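Local structure of exotoxin 6 (Staphylococcus aureus subsp. aureus Mu50, 4ZYS) at residues P105-K110 with Q117-Q122. The protein is a staphylococcal superantigen-like exotoxin of uncertain function that probably acts against the host's immune defences. Sequence-based numbering, arbitrary orientation.
Sequences PILEIK and QSSLYQ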
loop_
_atom_site.group_PDB
_atom_site.type_symbol
_atom_site.label_atom_id
_atom_site.label_comp_id
_atom_site.label_asym_id
_atom_site.label_seq_id
_atom_site.Cartn_x
_atom_site.Cartn_y
_atom_site.Cartn_z
ATOM N N PRO A 105 -3.337 -5.889 14.873
ATOM C CA PRO A 105 -4.761 -5.529 14.842
ATOM C C PRO A 105 -5.610 -6.766 14.527
ATOM O O PRO A 105 -5.067 -7.793 14.112
ATOM C CB PRO A 105 -4.826 -4.494 13.711
ATOM C CG PRO A 105 -3.717 -4.882 12.782
ATOM C CD PRO A 105 -2.623 -5.406 13.665
ATOM N N ILE A 106 -6.922 -6.687 14.739
ATOM C CA ILE A 106 -7.781 -7.808 14.398
ATOM C C ILE A 106 -7.845 -7.856 12.901
ATOM O O ILE A 106 -7.987 -6.806 12.280
ATOM C CB ILE A 106 -9.201 -7.674 15.045
ATOM C CG1 ILE A 106 -9.174 -7.895 16.560
ATOM C CG2 ILE A 106 -10.250 -8.589 14.378
ATOM C CD1 ILE A 106 -8.363 -9.088 17.050
ATOM N N LEU A 107 -7.650 -9.035 12.308
ATOM C CA LEU A 107 -7.803 -9.174 10.865
ATOM C C LEU A 107 -8.804 -10.264 10.619
ATOM O O LEU A 107 -8.606 -11.392 11.054
ATOM C CB LEU A 107 -6.485 -9.428 10.075
ATOM C CG LEU A 107 -6.698 -9.858 8.606
ATOM C CD1 LEU A 107 -7.291 -8.704 7.736
ATOM C CD2 LEU A 107 -5.451 -10.468 8.009
ATOM N N GLU A 108 -9.889 -9.926 9.940
ATOM C CA GLU A 108 -10.913 -10.901 9.574
ATOM C C GLU A 108 -11.139 -10.846 8.088
ATOM O O GLU A 108 -11.140 -9.760 7.517
ATOM C CB GLU A 108 -12.227 -10.660 10.323
ATOM C CG GLU A 108 -12.186 -10.994 11.798
ATOM C CD GLU A 108 -13.514 -10.716 12.471
ATOM O OE1 GLU A 108 -13.949 -9.544 12.459
ATOM O OE2 GLU A 108 -14.147 -11.678 12.963
ATOM N N ILE A 109 -11.310 -12.014 7.459
ATOM C CA ILE A 109 -11.584 -12.127 6.025
ATOM C C ILE A 109 -12.915 -12.857 5.871
ATOM O O ILE A 109 -13.084 -13.970 6.376
ATOM C CB ILE A 109 -10.419 -12.783 5.219
ATOM C CG1 ILE A 109 -9.083 -12.005 5.449
ATOM C CG2 ILE A 109 -10.782 -12.865 3.707
ATOM C CD1 ILE A 109 -7.918 -12.386 4.591
ATOM N N LYS A 110 -13.875 -12.192 5.226
ATOM C CA LYS A 110 -15.220 -12.714 4.998
ATOM C C LYS A 110 -15.410 -12.968 3.521
ATOM O O LYS A 110 -15.322 -12.027 2.741
ATOM C CB LYS A 110 -16.285 -11.732 5.555
ATOM C CG LYS A 110 -17.726 -12.042 5.144
ATOM C CD LYS A 110 -18.740 -11.389 6.061
ATOM C CE LYS A 110 -20.135 -11.348 5.469
ATOM N NZ LYS A 110 -20.770 -12.685 5.417
ATOM N N GLN A 117 -13.389 -15.007 8.988
ATOM C CA GLN A 117 -12.319 -15.873 9.482
ATOM C C GLN A 117 -11.195 -14.999 9.993
ATOM O O GLN A 117 -10.654 -14.190 9.239
ATOM C CB GLN A 117 -11.779 -16.832 8.377
ATOM C CG GLN A 117 -12.794 -17.717 7.661
ATOM C CD GLN A 117 -12.304 -18.114 6.274
ATOM O OE1 GLN A 117 -12.688 -17.521 5.255
ATOM N NE2 GLN A 117 -11.439 -19.121 6.195
ATOM N N SER A 118 -10.842 -15.153 11.260
ATOM C CA SER A 118 -9.725 -14.426 11.859
ATOM C C SER A 118 -8.379 -14.961 11.342
ATOM O O SER A 118 -8.220 -16.161 11.081
ATOM C CB SER A 118 -9.767 -14.520 13.375
ATOM O OG SER A 118 -9.754 -15.873 13.783
ATOM N N SER A 119 -7.427 -14.043 11.177
ATOM C CA SER A 119 -6.079 -14.339 10.714
ATOM C C SER A 119 -5.111 -13.472 11.480
ATOM O O SER A 119 -5.469 -12.367 11.888
ATOM C CB SER A 119 -5.968 -14.086 9.212
ATOM O OG SER A 119 -4.718 -14.517 8.700
ATOM N N LEU A 120 -3.891 -13.962 11.695
ATOM C CA LEU A 120 -2.869 -13.160 12.368
ATOM C C LEU A 120 -2.264 -12.158 11.345
ATOM O O LEU A 120 -1.860 -12.557 10.248
ATOM C CB LEU A 120 -1.788 -14.068 12.992
ATOM C CG LEU A 120 -0.573 -13.408 13.663
ATOM C CD1 LEU A 120 -0.974 -12.427 14.771
ATOM C CD2 LEU A 120 0.343 -14.456 14.226
ATOM N N TYR A 121 -2.260 -10.863 11.691
ATOM C CA TYR A 121 -1.669 -9.814 10.861
ATOM C C TYR A 121 -0.737 -8.952 11.715
ATOM O O TYR A 121 -1.161 -8.446 12.757
ATOM C CB TYR A 121 -2.747 -8.966 10.188
ATOM C CG TYR A 121 -2.186 -8.037 9.132
ATOM C CD1 TYR A 121 -1.555 -8.537 7.998
ATOM C CD2 TYR A 121 -2.273 -6.661 9.272
ATOM C CE1 TYR A 121 -1.014 -7.690 7.037
ATOM C CE2 TYR A 121 -1.751 -5.804 8.307
ATOM C CZ TYR A 121 -1.104 -6.323 7.200
ATOM O OH TYR A 121 -0.595 -5.494 6.237
ATOM N N GLN A 122 0.526 -8.832 11.321
ATOM C CA GLN A 122 1.501 -8.060 12.108
ATOM C C GLN A 122 1.895 -6.753 11.409
ATOM O O GLN A 122 2.319 -6.788 10.255
ATOM C CB GLN A 122 2.771 -8.899 12.418
ATOM C CG GLN A 122 2.452 -10.192 13.132
ATOM C CD GLN A 122 3.571 -10.889 13.841
ATOM O OE1 GLN A 122 4.768 -10.685 13.612
ATOM N NE2 GLN A 122 3.184 -11.737 14.750
HETATM O O HOH W 1 -4.137 -10.286 13.693
HETATM O O HOH W 2 -6.998 -11.446 13.937
#
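Ile109 and Gln117 form an antiparallel hydrogen-bonded pair in the hairpin of strands 106-111 and 117-119. Ile109 N donates a hydrogen bond to Gln117 O at 2.9 Å, and Gln117 N donates one to Ile109 O at 2.8 Å. Next comes the non-hydrogen-bonded pair of Glu108 and Ser118. Ser119 N then bonds to Leu107 O at 2.9 Å. Beyond this the backbones part and waters fill in. One water accepts a hydrogen bond from Leu107 N and lies 2.7 Å from Ser119 O. A second accepts from Tyr121 N and lies between the carbonyls of Pro105 and Ser119.

Leu107 carries the apolar contact. Its CG lies anti to the backbone N (chi1 168°), and CD2 meets Ser119 CB and Tyr121 CB, each at 3.8 Å. Pro105 CG sits at the edge of the Tyr121 ring, 4.2 Å from Tyr121 CD2. Ile192 of the neighbouring strand 189-196 touches Pro105, Leu107 and Tyr121. Arg140 of helix 130-145 touches Leu107 and Tyr121.

The hairpin thus adds an edge strand to the beta-grasp sheet, with helix 130-145 packed over the face that carries Leu107 and Ile109. Direct bonds hold one end; water bridges and the buried side chains of Pro105, Leu107 and Tyr121 join the other.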